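Local coordinates for protein CRISPR system Cmr subunit Cmr6 (Pyrococcus furiosus, PDB 4W8V) that helps to cap the type III-B Cmr ribonucleoprotein, an elongated crRNA-containing complex that serves CRISPR immunity against mobile genetic elements, at residues H13-K18 / E213-A218; T63-A68 / S107-E112; L114-E119 / A218-K223. One frame throughout, in Å; residues are numbered along the deposited sequence.

Contact 1. Residues H13-K18 / E213-A218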
ATOM      1  N   HIS A  13      -6.914   4.010  18.756  1.00 90.31           N
ATOM      2  CA  HIS A  13      -7.245   5.219  18.014  1.00 86.23           C
ATOM      3  C   HIS A  13      -7.450   4.867  16.550  1.00 87.80           C
ATOM      4  O   HIS A  13      -6.551   4.332  15.905  1.00 87.40           O
ATOM      5  CB  HIS A  13      -6.141   6.267  18.149  1.00 90.72           C
ATOM      6  CG  HIS A  13      -6.061   6.893  19.506  1.00103.81           C
ATOM      7  ND1 HIS A  13      -5.055   6.603  20.401  1.00109.98           N
ATOM      8  CD2 HIS A  13      -6.865   7.796  20.119  1.00111.79           C
ATOM      9  CE1 HIS A  13      -5.243   7.300  21.511  1.00115.45           C
ATOM     10  NE2 HIS A  13      -6.331   8.030  21.363  1.00116.60           N
ATOM     11  N   ALA A  14      -8.628   5.159  16.017  1.00 80.33           N
ATOM     12  CA  ALA A  14      -8.887   4.849  14.620  1.00 76.33           C
ATOM     13  C   ALA A  14      -8.928   6.110  13.760  1.00 80.11           C
ATOM     14  O   ALA A  14      -9.908   6.848  13.793  1.00 78.99           O
ATOM     15  CB  ALA A  14     -10.191   4.077  14.482  1.00 63.55           C
ATOM     16  N   ILE A  15      -7.872   6.340  12.980  1.00 72.50           N
ATOM     17  CA  ILE A  15      -7.867   7.445  12.028  1.00 71.37           C
ATOM     18  C   ILE A  15      -8.514   6.975  10.732  1.00 69.66           C
ATOM     19  O   ILE A  15      -8.075   5.994  10.135  1.00 69.77           O
ATOM     20  CB  ILE A  15      -6.445   7.966  11.732  1.00 70.42           C
ATOM     21  CG1 ILE A  15      -5.646   8.143  13.027  1.00 74.46           C
ATOM     22  CG2 ILE A  15      -6.514   9.265  10.943  1.00 73.06           C
ATOM     23  CD1 ILE A  15      -6.293   9.078  14.038  1.00 69.78           C
ATOM     24  N   THR A  16      -9.569   7.656  10.299  1.00 62.96           N
ATOM     25  CA  THR A  16     -10.246   7.258   9.076  1.00 55.71           C
ATOM     26  C   THR A  16     -10.434   8.390   8.082  1.00 61.82           C
ATOM     27  O   THR A  16     -10.353   9.568   8.429  1.00 69.80           O
ATOM     28  CB  THR A  16     -11.626   6.661   9.370  1.00 61.13           C
ATOM     29  OG1 THR A  16     -12.572   7.716   9.614  1.00 71.21           O
ATOM     30  CG2 THR A  16     -11.569   5.726  10.566  1.00 59.63           C
ATOM     31  N   GLY A  17     -10.688   8.005   6.836  1.00 66.00           N
ATOM     32  CA  GLY A  17     -11.070   8.930   5.790  1.00 62.36           C
ATOM     33  C   GLY A  17     -11.909   8.246   4.728  1.00 61.87           C
ATOM     34  O   GLY A  17     -11.929   7.029   4.635  1.00 65.99           O
ATOM     35  N   LYS A  18     -12.611   9.037   3.928  1.00 70.82           N
ATOM     36  CA  LYS A  18     -13.375   8.511   2.807  1.00 74.03           C
ATOM     37  C   LYS A  18     -12.636   8.744   1.496  1.00 71.76           C
ATOM     38  O   LYS A  18     -12.235   9.863   1.201  1.00 70.59           O
ATOM     39  CB  LYS A  18     -14.756   9.151   2.743  1.00 73.42           C
ATOM     40  CG  LYS A  18     -15.665   8.813   3.899  1.00 79.77           C
ATOM     41  CD  LYS A  18     -17.055   9.349   3.632  1.00 79.07           C
ATOM     42  CE  LYS A  18     -17.968   9.204   4.831  1.00 91.97           C
ATOM     43  NZ  LYS A  18     -19.204  10.003   4.620  1.00 94.46           N
ATOM     44  N   GLU A 213      -0.357   9.749  17.625  1.00 83.42           N
ATOM     45  CA  GLU A 213       0.461  10.503  16.689  1.00 91.43           C
ATOM     46  C   GLU A 213       1.201   9.569  15.732  1.00 94.20           C
ATOM     47  O   GLU A 213       1.424   9.914  14.572  1.00 88.53           O
ATOM     48  CB  GLU A 213       1.454  11.405  17.422  1.00 99.98           C
ATOM     49  N   LEU A 214       1.580   8.389  16.216  1.00 84.65           N
ATOM     50  CA  LEU A 214       2.211   7.402  15.356  1.00 83.08           C
ATOM     51  C   LEU A 214       1.205   6.915  14.318  1.00 87.11           C
ATOM     52  O   LEU A 214       1.521   6.805  13.135  1.00 88.49           O
ATOM     53  CB  LEU A 214       2.753   6.222  16.162  1.00 78.41           C
ATOM     54  CG  LEU A 214       3.518   5.220  15.293  1.00 79.51           C
ATOM     55  CD1 LEU A 214       4.931   5.731  15.027  1.00 77.59           C
ATOM     56  CD2 LEU A 214       3.531   3.815  15.889  1.00 76.17           C
ATOM     57  N   THR A 215      -0.012   6.636  14.771  1.00 75.26           N
ATOM     58  CA  THR A 215      -1.067   6.145  13.902  1.00 70.00           C
ATOM     59  C   THR A 215      -1.425   7.182  12.843  1.00 75.23           C
ATOM     60  O   THR A 215      -1.683   6.839  11.686  1.00 74.25           O
ATOM     61  CB  THR A 215      -2.315   5.765  14.726  1.00 66.46           C
ATOM     62  OG1 THR A 215      -1.960   4.730  15.649  1.00 68.39           O
ATOM     63  CG2 THR A 215      -3.440   5.271  13.836  1.00 60.40           C
ATOM     64  N   GLU A 216      -1.423   8.451  13.235  1.00 72.73           N
ATOM     65  CA  GLU A 216      -1.744   9.526  12.300  1.00 75.72           C
ATOM     66  C   GLU A 216      -0.729   9.614  11.171  1.00 75.45           C
ATOM     67  O   GLU A 216      -1.098   9.832  10.020  1.00 73.94           O
ATOM     68  CB  GLU A 216      -1.833  10.867  13.027  1.00 79.72           C
ATOM     69  CG  GLU A 216      -3.191  11.116  13.658  1.00 89.48           C
ATOM     70  CD  GLU A 216      -3.251  12.411  14.443  1.00101.49           C
ATOM     71  OE1 GLU A 216      -2.176  12.945  14.804  1.00100.45           O
ATOM     72  OE2 GLU A 216      -4.377  12.887  14.699  1.00103.28           O
ATOM     73  N   LYS A 217       0.546   9.452  11.516  1.00 60.07           N
ATOM     74  CA  LYS A 217       1.611   9.447  10.531  1.00 70.71           C
ATOM     75  C   LYS A 217       1.387   8.314   9.538  1.00 68.81           C
ATOM     76  O   LYS A 217       1.516   8.503   8.328  1.00 69.74           O
ATOM     77  CB  LYS A 217       2.968   9.301  11.210  1.00 79.07           C
ATOM     78  CG  LYS A 217       3.319  10.459  12.115  1.00 75.85           C
ATOM     79  CD  LYS A 217       4.765  10.388  12.557  1.00 83.34           C
ATOM     80  CE  LYS A 217       5.082  11.480  13.575  1.00 91.18           C
ATOM     81  NZ  LYS A 217       6.497  11.411  14.038  1.00 94.22           N
ATOM     82  N   ALA A 218       1.026   7.150  10.072  1.00 69.29           N
ATOM     83  CA  ALA A 218       0.724   5.970   9.274  1.00 70.98           C
ATOM     84  C   ALA A 218      -0.360   6.270   8.253  1.00 65.16           C
ATOM     85  O   ALA A 218      -0.259   5.905   7.080  1.00 69.16           O
ATOM     86  CB  ALA A 218       0.301   4.805  10.173  1.00 61.94           C
TER
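Thr215 and Ile15 meet beside the flat peptide that joins His13 to Ala14. The methyl CG2 of Thr215 lies above the plane of this group, 3.9 Å from His13 O and about 40° up from the plane seen from that oxygen. Ile15 CG2 lies over a face of the Phe219 ring, one turn further along the helix. The His13 ring leads away from residues 213-218. It touches Arg212, at the start of the same helix, and its ND1 is hydrogen-bonded to Arg210 O. The carboxylate of Glu216 makes a long, weak ion pair with Arg212 through OE2. No hydrogen bond crosses between the segments; the side-chain contacts are carbon to carbon.

Ile15 carries the middle of the contact. With chi1 at -46°, its CG1 stands beside the backbone N and points its ethyl arm at the helix. Ile15 CG1 lies 3.7 Å from Thr215 CG2. Glu216 CG touches Ile15 CD1, also at 3.7 Å. The side chains of Ile15 and Glu216 cross at about a right angle.

The strand 13-21 is central in an antiparallel sheet that runs 143-149, 202-209, 13-21, 242-244. This order matches the ferredoxin-like fold of RAMP proteins, and the construct is the C-terminal part of Cmr6. Helix 212-228 links strands 202-209 and 242-244 and packs on one side of this sheet. Segments 13-18 and 213-218 run in roughly the same direction, with axes 8.6 Å apart at an angle of 25°.

Thr215 is split between two tasks. Its hydroxyl is hydrogen-bonded to Asp211 O, one turn earlier in the chain. Its methyl faces strand 13-21. The Thr215 side chain also touches Val207 of strand 202-209.

Contact 2. Residues T63-A68 / S107-E112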
ATOM      1  N   THR A  63       7.855   3.557   1.508  1.00 59.99           N
ATOM      2  CA  THR A  63       8.903   3.973   2.431  1.00 62.31           C
ATOM      3  C   THR A  63      10.263   3.372   2.087  1.00 63.15           C
ATOM      4  O   THR A  63      11.292   3.959   2.410  1.00 67.28           O
ATOM      5  CB  THR A  63       8.554   3.613   3.890  1.00 56.59           C
ATOM      6  OG1 THR A  63       8.691   2.205   4.085  1.00 64.59           O
ATOM      7  CG2 THR A  63       7.119   4.034   4.211  1.00 62.86           C
ATOM      8  N   TYR A  64      10.285   2.205   1.448  1.00 58.93           N
ATOM      9  CA  TYR A  64      11.568   1.609   1.072  1.00 66.79           C
ATOM     10  C   TYR A  64      12.113   2.361  -0.124  1.00 63.35           C
ATOM     11  O   TYR A  64      13.314   2.488  -0.296  1.00 65.43           O
ATOM     12  CB  TYR A  64      11.439   0.127   0.736  1.00 58.91           C
ATOM     13  CG  TYR A  64      10.758  -0.707   1.785  1.00 61.97           C
ATOM     14  CD1 TYR A  64      10.818  -0.363   3.124  1.00 64.81           C
ATOM     15  CD2 TYR A  64      10.044  -1.843   1.431  1.00 57.40           C
ATOM     16  CE1 TYR A  64      10.191  -1.123   4.074  1.00 66.49           C
ATOM     17  CE2 TYR A  64       9.423  -2.612   2.374  1.00 59.03           C
ATOM     18  CZ  TYR A  64       9.499  -2.251   3.694  1.00 60.74           C
ATOM     19  OH  TYR A  64       8.872  -3.019   4.635  1.00 59.97           O
ATOM     20  N   TYR A  65      11.193   2.839  -0.953  1.00 54.96           N
ATOM     21  CA  TYR A  65      11.530   3.601  -2.133  1.00 55.39           C
ATOM     22  C   TYR A  65      12.165   4.936  -1.756  1.00 65.74           C
ATOM     23  O   TYR A  65      13.205   5.326  -2.297  1.00 66.53           O
ATOM     24  CB  TYR A  65      10.281   3.809  -2.976  1.00 55.42           C
ATOM     25  CG  TYR A  65      10.479   4.566  -4.259  1.00 63.11           C
ATOM     26  CD1 TYR A  65      10.355   5.958  -4.302  1.00 72.83           C
ATOM     27  CD2 TYR A  65      10.748   3.897  -5.438  1.00 64.65           C
ATOM     28  CE1 TYR A  65      10.520   6.658  -5.489  1.00 70.95           C
ATOM     29  CE2 TYR A  65      10.918   4.583  -6.631  1.00 63.61           C
ATOM     30  CZ  TYR A  65      10.798   5.959  -6.653  1.00 75.52           C
ATOM     31  OH  TYR A  65      10.964   6.631  -7.844  1.00 78.33           O
ATOM     32  N   VAL A  66      11.537   5.632  -0.823  1.00 62.64           N
ATOM     33  CA  VAL A  66      12.032   6.918  -0.363  1.00 60.80           C
ATOM     34  C   VAL A  66      13.365   6.762   0.375  1.00 62.44           C
ATOM     35  O   VAL A  66      14.309   7.518   0.136  1.00 66.29           O
ATOM     36  CB  VAL A  66      10.987   7.601   0.550  1.00 63.18           C
ATOM     37  CG1 VAL A  66      11.621   8.685   1.392  1.00 55.30           C
ATOM     38  CG2 VAL A  66       9.842   8.138  -0.290  1.00 64.93           C
ATOM     39  N   LEU A  67      13.449   5.770   1.259  1.00 66.88           N
ATOM     40  CA  LEU A  67      14.635   5.598   2.096  1.00 63.15           C
ATOM     41  C   LEU A  67      15.852   5.129   1.306  1.00 73.21           C
ATOM     42  O   LEU A  67      16.985   5.248   1.780  1.00 66.29           O
ATOM     43  CB  LEU A  67      14.349   4.620   3.235  1.00 62.03           C
ATOM     44  CG  LEU A  67      13.666   5.266   4.448  1.00 70.67           C
ATOM     45  CD1 LEU A  67      13.355   4.241   5.539  1.00 71.06           C
ATOM     46  CD2 LEU A  67      14.543   6.378   4.989  1.00 66.27           C
ATOM     47  N   ALA A  68      15.615   4.590   0.114  1.00 68.54           N
ATOM     48  CA  ALA A  68      16.700   4.209  -0.781  1.00 72.60           C
ATOM     49  C   ALA A  68      17.488   5.457  -1.186  1.00 69.91           C
ATOM     50  O   ALA A  68      18.688   5.400  -1.426  1.00 73.93           O
ATOM     51  CB  ALA A  68      16.158   3.482  -2.010  1.00 58.98           C
ATOM     52  N   SER A 107      13.332  13.338  -4.154  1.00 72.84           N
ATOM     53  CA  SER A 107      12.196  13.163  -5.052  1.00 68.23           C
ATOM     54  C   SER A 107      11.000  13.836  -4.413  1.00 61.78           C
ATOM     55  O   SER A 107      11.056  14.202  -3.245  1.00 61.73           O
ATOM     56  CB  SER A 107      11.909  11.685  -5.314  1.00 59.43           C
ATOM     57  OG  SER A 107      11.373  11.039  -4.166  1.00 57.48           O
ATOM     58  N   ARG A 108       9.928  14.008  -5.174  1.00 63.78           N
ATOM     59  CA  ARG A 108       8.687  14.524  -4.612  1.00 69.53           C
ATOM     60  C   ARG A 108       8.217  13.614  -3.482  1.00 69.76           C
ATOM     61  O   ARG A 108       7.865  14.081  -2.402  1.00 63.32           O
ATOM     62  CB  ARG A 108       7.610  14.638  -5.688  1.00 64.47           C
ATOM     63  CG  ARG A 108       6.391  15.441  -5.289  1.00 57.94           C
ATOM     64  CD  ARG A 108       5.400  15.376  -6.418  1.00 59.02           C
ATOM     65  NE  ARG A 108       5.171  13.992  -6.804  1.00 65.03           N
ATOM     66  CZ  ARG A 108       4.202  13.232  -6.307  1.00 75.54           C
ATOM     67  NH1 ARG A 108       3.355  13.739  -5.412  1.00 64.67           N
ATOM     68  NH2 ARG A 108       4.074  11.969  -6.708  1.00 71.73           N
ATOM     69  N   LEU A 109       8.246  12.307  -3.729  1.00 69.57           N
ATOM     70  CA  LEU A 109       7.803  11.346  -2.722  1.00 68.06           C
ATOM     71  C   LEU A 109       8.663  11.465  -1.472  1.00 64.52           C
ATOM     72  O   LEU A 109       8.166  11.372  -0.355  1.00 64.69           O
ATOM     73  CB  LEU A 109       7.848   9.917  -3.271  1.00 62.41           C
ATOM     74  CG  LEU A 109       6.826   9.583  -4.357  1.00 59.45           C
ATOM     75  CD1 LEU A 109       6.988   8.140  -4.815  1.00 61.30           C
ATOM     76  CD2 LEU A 109       5.405   9.829  -3.864  1.00 50.63           C
ATOM     77  N   CYS A 110       9.958  11.689  -1.669  1.00 62.19           N
ATOM     78  CA  CYS A 110      10.862  11.919  -0.553  1.00 59.34           C
ATOM     79  C   CYS A 110      10.491  13.187   0.223  1.00 64.28           C
ATOM     80  O   CYS A 110      10.477  13.173   1.449  1.00 64.17           O
ATOM     81  CB  CYS A 110      12.299  12.008  -1.044  1.00 70.39           C
ATOM     82  SG  CYS A 110      13.487  12.228   0.274  1.00 76.07           S
ATOM     83  N   LYS A 111      10.191  14.272  -0.491  1.00 65.40           N
ATOM     84  CA  LYS A 111       9.770  15.521   0.141  1.00 70.39           C
ATOM     85  C   LYS A 111       8.520  15.287   0.987  1.00 74.29           C
ATOM     86  O   LYS A 111       8.466  15.676   2.150  1.00 74.58           O
ATOM     87  CB  LYS A 111       9.476  16.616  -0.899  1.00 68.88           C
ATOM     88  CG  LYS A 111      10.606  16.972  -1.845  1.00 76.14           C
ATOM     89  CD  LYS A 111      11.571  17.973  -1.238  1.00 84.11           C
ATOM     90  CE  LYS A 111      12.641  18.409  -2.242  1.00 88.49           C
ATOM     91  NZ  LYS A 111      12.080  19.172  -3.393  1.00 92.23           N
ATOM     92  N   GLU A 112       7.520  14.646   0.389  1.00 71.42           N
ATOM     93  CA  GLU A 112       6.255  14.363   1.056  1.00 67.50           C
ATOM     94  C   GLU A 112       6.467  13.518   2.297  1.00 67.69           C
ATOM     95  O   GLU A 112       5.840  13.737   3.328  1.00 68.44           O
ATOM     96  CB  GLU A 112       5.292  13.646   0.108  1.00 71.29           C
ATOM     97  CG  GLU A 112       4.765  14.498  -1.030  1.00 80.10           C
ATOM     98  CD  GLU A 112       3.545  15.303  -0.633  1.00 94.61           C
ATOM     99  OE1 GLU A 112       3.565  15.927   0.451  1.00 97.53           O
ATOM    100  OE2 GLU A 112       2.560  15.300  -1.399  1.00 96.12           O
TER
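Val66 and Tyr65 are set against the second helix by their first torsions. In Val66, chi1 of 161° places CG1 anti to the backbone N and CG2 anti to the carbonyl carbon. The two methyls thus fork over neighbouring residues. Val66 CG2 rests on the backbone of Leu109, 3.6 Å from Leu109 O. Leu109 CB is a little further from the same methyl. Val66 CG1 lies 3.8 Å from Cys110 CA, with Cys110 SG a little further off. In Tyr65, CG is anti to the backbone N (chi1 -179°), which carries the ring out to Leu109. There Tyr65 CE1 lies 3.9 Å from Leu109 CD1. That methyl comes to the ring obliquely, and the two side chains cross at about a right angle.

No hydrogen bond joins the two segments. The hydrogen bonding here lies at the start of helix 108-116. Ser107 is its N-cap, and Ser107 OG accepts from Cys110 N at 2.9 Å. The same OG is hydrogen-bonded to Glu69 OE2. The capping residue therefore ties the start of helix 108-116 to Glu69, the residue next after segment 63-68.

The crossing is nearly perpendicular, with the axes 9.1 Å apart at -102°, and the backbones come closest at Val66 and Cys110. The Tyr65 ring also meets Phe77 edge-to-face. Leu67 packs on helices 77-90 and 122-133. Thr63 touches Leu221, and Leu109 touches Asp228, both of helix 212-228, the helix that lies on the four-stranded sheet.

Contact 3. Residues L114-E119 / A218-K223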
ATOM      1  N   LEU A 114       9.146  13.358   4.203  1.00 74.22           N
ATOM      2  CA  LEU A 114       9.798  14.140   5.241  1.00 74.31           C
ATOM      3  C   LEU A 114       8.848  15.141   5.884  1.00 72.05           C
ATOM      4  O   LEU A 114       9.041  15.531   7.031  1.00 77.98           O
ATOM      5  CB  LEU A 114      11.015  14.859   4.653  1.00 68.79           C
ATOM      6  CG  LEU A 114      12.132  13.882   4.313  1.00 67.34           C
ATOM      7  CD1 LEU A 114      13.180  14.528   3.411  1.00 72.97           C
ATOM      8  CD2 LEU A 114      12.750  13.362   5.602  1.00 61.74           C
ATOM      9  N   ARG A 115       7.819  15.552   5.148  1.00 70.37           N
ATOM     10  CA  ARG A 115       6.813  16.449   5.708  1.00 80.84           C
ATOM     11  C   ARG A 115       6.013  15.739   6.801  1.00 81.18           C
ATOM     12  O   ARG A 115       5.669  16.353   7.810  1.00 80.49           O
ATOM     13  CB  ARG A 115       5.882  16.982   4.619  1.00 92.54           C
ATOM     14  CG  ARG A 115       6.555  17.933   3.640  1.00105.12           C
ATOM     15  CD  ARG A 115       5.550  18.573   2.690  1.00119.80           C
ATOM     16  NE  ARG A 115       5.711  18.131   1.304  1.00120.61           N
ATOM     17  CZ  ARG A 115       6.439  18.766   0.388  1.00112.34           C
ATOM     18  NH1 ARG A 115       7.090  19.879   0.703  1.00109.28           N
ATOM     19  NH2 ARG A 115       6.518  18.289  -0.846  1.00113.14           N
ATOM     20  N   ILE A 116       5.738  14.449   6.606  1.00 78.11           N
ATOM     21  CA  ILE A 116       5.004  13.669   7.602  1.00 75.66           C
ATOM     22  C   ILE A 116       5.792  13.571   8.902  1.00 80.79           C
ATOM     23  O   ILE A 116       5.235  13.730   9.994  1.00 88.71           O
ATOM     24  CB  ILE A 116       4.695  12.219   7.143  1.00 79.29           C
ATOM     25  CG1 ILE A 116       4.106  12.155   5.727  1.00 78.81           C
ATOM     26  CG2 ILE A 116       3.793  11.526   8.145  1.00 71.56           C
ATOM     27  CD1 ILE A 116       2.918  13.003   5.508  1.00 86.62           C
ATOM     28  N   PHE A 117       7.089  13.314   8.785  1.00 74.90           N
ATOM     29  CA  PHE A 117       7.894  13.013   9.961  1.00 88.42           C
ATOM     30  C   PHE A 117       8.615  14.215  10.554  1.00106.53           C
ATOM     31  O   PHE A 117       9.603  14.046  11.265  1.00114.16           O
ATOM     32  CB  PHE A 117       8.889  11.913   9.624  1.00 84.01           C
ATOM     33  CG  PHE A 117       8.240  10.584   9.439  1.00 89.29           C
ATOM     34  CD1 PHE A 117       7.850   9.840  10.540  1.00 94.95           C
ATOM     35  CD2 PHE A 117       7.970  10.094   8.177  1.00 81.59           C
ATOM     36  CE1 PHE A 117       7.226   8.620  10.382  1.00 85.36           C
ATOM     37  CE2 PHE A 117       7.343   8.879   8.015  1.00 76.99           C
ATOM     38  CZ  PHE A 117       6.969   8.140   9.118  1.00 80.21           C
ATOM     39  N   GLY A 118       8.100  15.409  10.268  1.00107.94           N
ATOM     40  CA  GLY A 118       8.594  16.656  10.828  1.00109.52           C
ATOM     41  C   GLY A 118      10.086  16.770  11.085  1.00115.63           C
ATOM     42  O   GLY A 118      10.912  16.370  10.260  1.00110.07           O
ATOM     43  N   GLU A 119      10.425  17.305  12.254  1.00124.14           N
ATOM     44  CA  GLU A 119      11.807  17.599  12.605  1.00134.51           C
ATOM     45  C   GLU A 119      12.492  16.422  13.287  1.00132.33           C
ATOM     46  O   GLU A 119      13.339  16.614  14.158  1.00143.09           O
ATOM     47  N   ALA A 218       1.026   7.150  10.072  1.00 69.29           N
ATOM     48  CA  ALA A 218       0.724   5.970   9.274  1.00 70.98           C
ATOM     49  C   ALA A 218      -0.360   6.270   8.253  1.00 65.16           C
ATOM     50  O   ALA A 218      -0.259   5.905   7.080  1.00 69.16           O
ATOM     51  CB  ALA A 218       0.301   4.805  10.173  1.00 61.94           C
ATOM     52  N   PHE A 219      -1.391   6.954   8.711  1.00 66.55           N
ATOM     53  CA  PHE A 219      -2.513   7.322   7.866  1.00 59.99           C
ATOM     54  C   PHE A 219      -2.061   8.224   6.723  1.00 63.83           C
ATOM     55  O   PHE A 219      -2.563   8.136   5.606  1.00 66.50           O
ATOM     56  CB  PHE A 219      -3.596   8.015   8.703  1.00 54.42           C
ATOM     57  CG  PHE A 219      -4.852   8.302   7.936  1.00 60.09           C
ATOM     58  CD1 PHE A 219      -5.736   7.278   7.618  1.00 57.33           C
ATOM     59  CD2 PHE A 219      -5.140   9.583   7.512  1.00 65.47           C
ATOM     60  CE1 PHE A 219      -6.885   7.534   6.894  1.00 52.50           C
ATOM     61  CE2 PHE A 219      -6.299   9.853   6.797  1.00 65.01           C
ATOM     62  CZ  PHE A 219      -7.171   8.825   6.488  1.00 66.66           C
ATOM     63  N   SER A 220      -1.100   9.086   7.016  1.00 68.26           N
ATOM     64  CA  SER A 220      -0.613  10.048   6.042  1.00 71.76           C
ATOM     65  C   SER A 220       0.200   9.337   4.967  1.00 65.07           C
ATOM     66  O   SER A 220       0.142   9.684   3.794  1.00 63.72           O
ATOM     67  CB  SER A 220       0.222  11.122   6.737  1.00 72.48           C
ATOM     68  OG  SER A 220      -0.614  12.059   7.381  1.00 75.45           O
ATOM     69  N   LEU A 221       0.939   8.321   5.379  1.00 61.15           N
ATOM     70  CA  LEU A 221       1.658   7.503   4.433  1.00 65.72           C
ATOM     71  C   LEU A 221       0.675   6.735   3.550  1.00 59.27           C
ATOM     72  O   LEU A 221       0.879   6.615   2.351  1.00 55.95           O
ATOM     73  CB  LEU A 221       2.613   6.556   5.168  1.00 73.84           C
ATOM     74  CG  LEU A 221       3.848   7.233   5.769  1.00 72.45           C
ATOM     75  CD1 LEU A 221       4.687   6.230   6.524  1.00 66.90           C
ATOM     76  CD2 LEU A 221       4.670   7.923   4.674  1.00 69.25           C
ATOM     77  N   VAL A 222      -0.411   6.248   4.135  1.00 58.50           N
ATOM     78  CA  VAL A 222      -1.391   5.464   3.386  1.00 53.48           C
ATOM     79  C   VAL A 222      -2.069   6.324   2.320  1.00 65.75           C
ATOM     80  O   VAL A 222      -2.246   5.893   1.169  1.00 62.33           O
ATOM     81  CB  VAL A 222      -2.432   4.859   4.345  1.00 56.55           C
ATOM     82  CG1 VAL A 222      -3.699   4.433   3.608  1.00 53.48           C
ATOM     83  CG2 VAL A 222      -1.819   3.699   5.111  1.00 54.38           C
ATOM     84  N   LYS A 223      -2.430   7.546   2.715  1.00 65.63           N
ATOM     85  CA  LYS A 223      -2.926   8.563   1.807  1.00 60.30           C
ATOM     86  C   LYS A 223      -1.982   8.733   0.637  1.00 63.21           C
ATOM     87  O   LYS A 223      -2.383   8.681  -0.527  1.00 54.97           O
ATOM     88  CB  LYS A 223      -3.067   9.917   2.522  1.00 72.30           C
ATOM     89  CG  LYS A 223      -4.474  10.320   2.923  1.00 89.58           C
ATOM     90  CD  LYS A 223      -4.490  11.677   3.645  1.00 93.18           C
ATOM     91  CE  LYS A 223      -4.397  12.841   2.662  1.00 90.92           C
ATOM     92  NZ  LYS A 223      -5.638  12.984   1.847  1.00 91.61           N
TER
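Ser220 CB sits against the fork of Ile116, near both CD1 and CG2. Ile116 CD1 lies 3.5 Å from Ser220 CB. Ile116 CG2 lies 3.9 Å from Ser220 CB. The two branches thus converge on one carbon. Ser220 OG stands beside its backbone N (chi1 -78°) and makes a weak hydrogen bond to Glu216 O, one turn back. The serine therefore offers mainly carbon to Ile116.

The contact joins the end of helix 108-116 to the middle of helix 212-228. The latter is the helix between the last two strands of the ferredoxin-like sheet, and Phe219 and Val222 line its strand-facing side. Helix 108-116 packs on a side of helix 212-228 other than the one that carries Phe219 and Val222.

Phe117 is the first residue after helix 108-116 to leave helical geometry. The side chains of Phe117 and Leu221 cross at about a right angle. Leu221 CD1 comes to the ring edge, near its plane, 3.9 Å from Phe117 CZ. The other methyl, Leu221 CD2, makes a looser approach to Ile116 CG1 at 4.4 Å. Phe117 also meets the Phe113 ring and packs on Ile125 and Leu129 of helix 122-133.

How the contacts relate
Contacts 1 and 3 both use helix 212-228 and share Ala218. Their centres are about 10 Å apart, and Lys217 packs on Phe117. Contact 2 joins contact 3 through helix 108-116, with centres about 11 Å apart. The centres of contacts 1 and 2 are about 20 Å apart, and the two do not touch. Along the chain, contact 2 closes before contact 3 opens, and both its segments lie between those of contact 1. The segments of contacts 1 and 3 alternate: 13-18, 114-119, 213-218, 218-223. Helix 212-228 carries strand 13-21 on one side and helix 108-116 on another. The sheet and the helices inserted between its strands thus pack together within this C-terminal part of Cmr6.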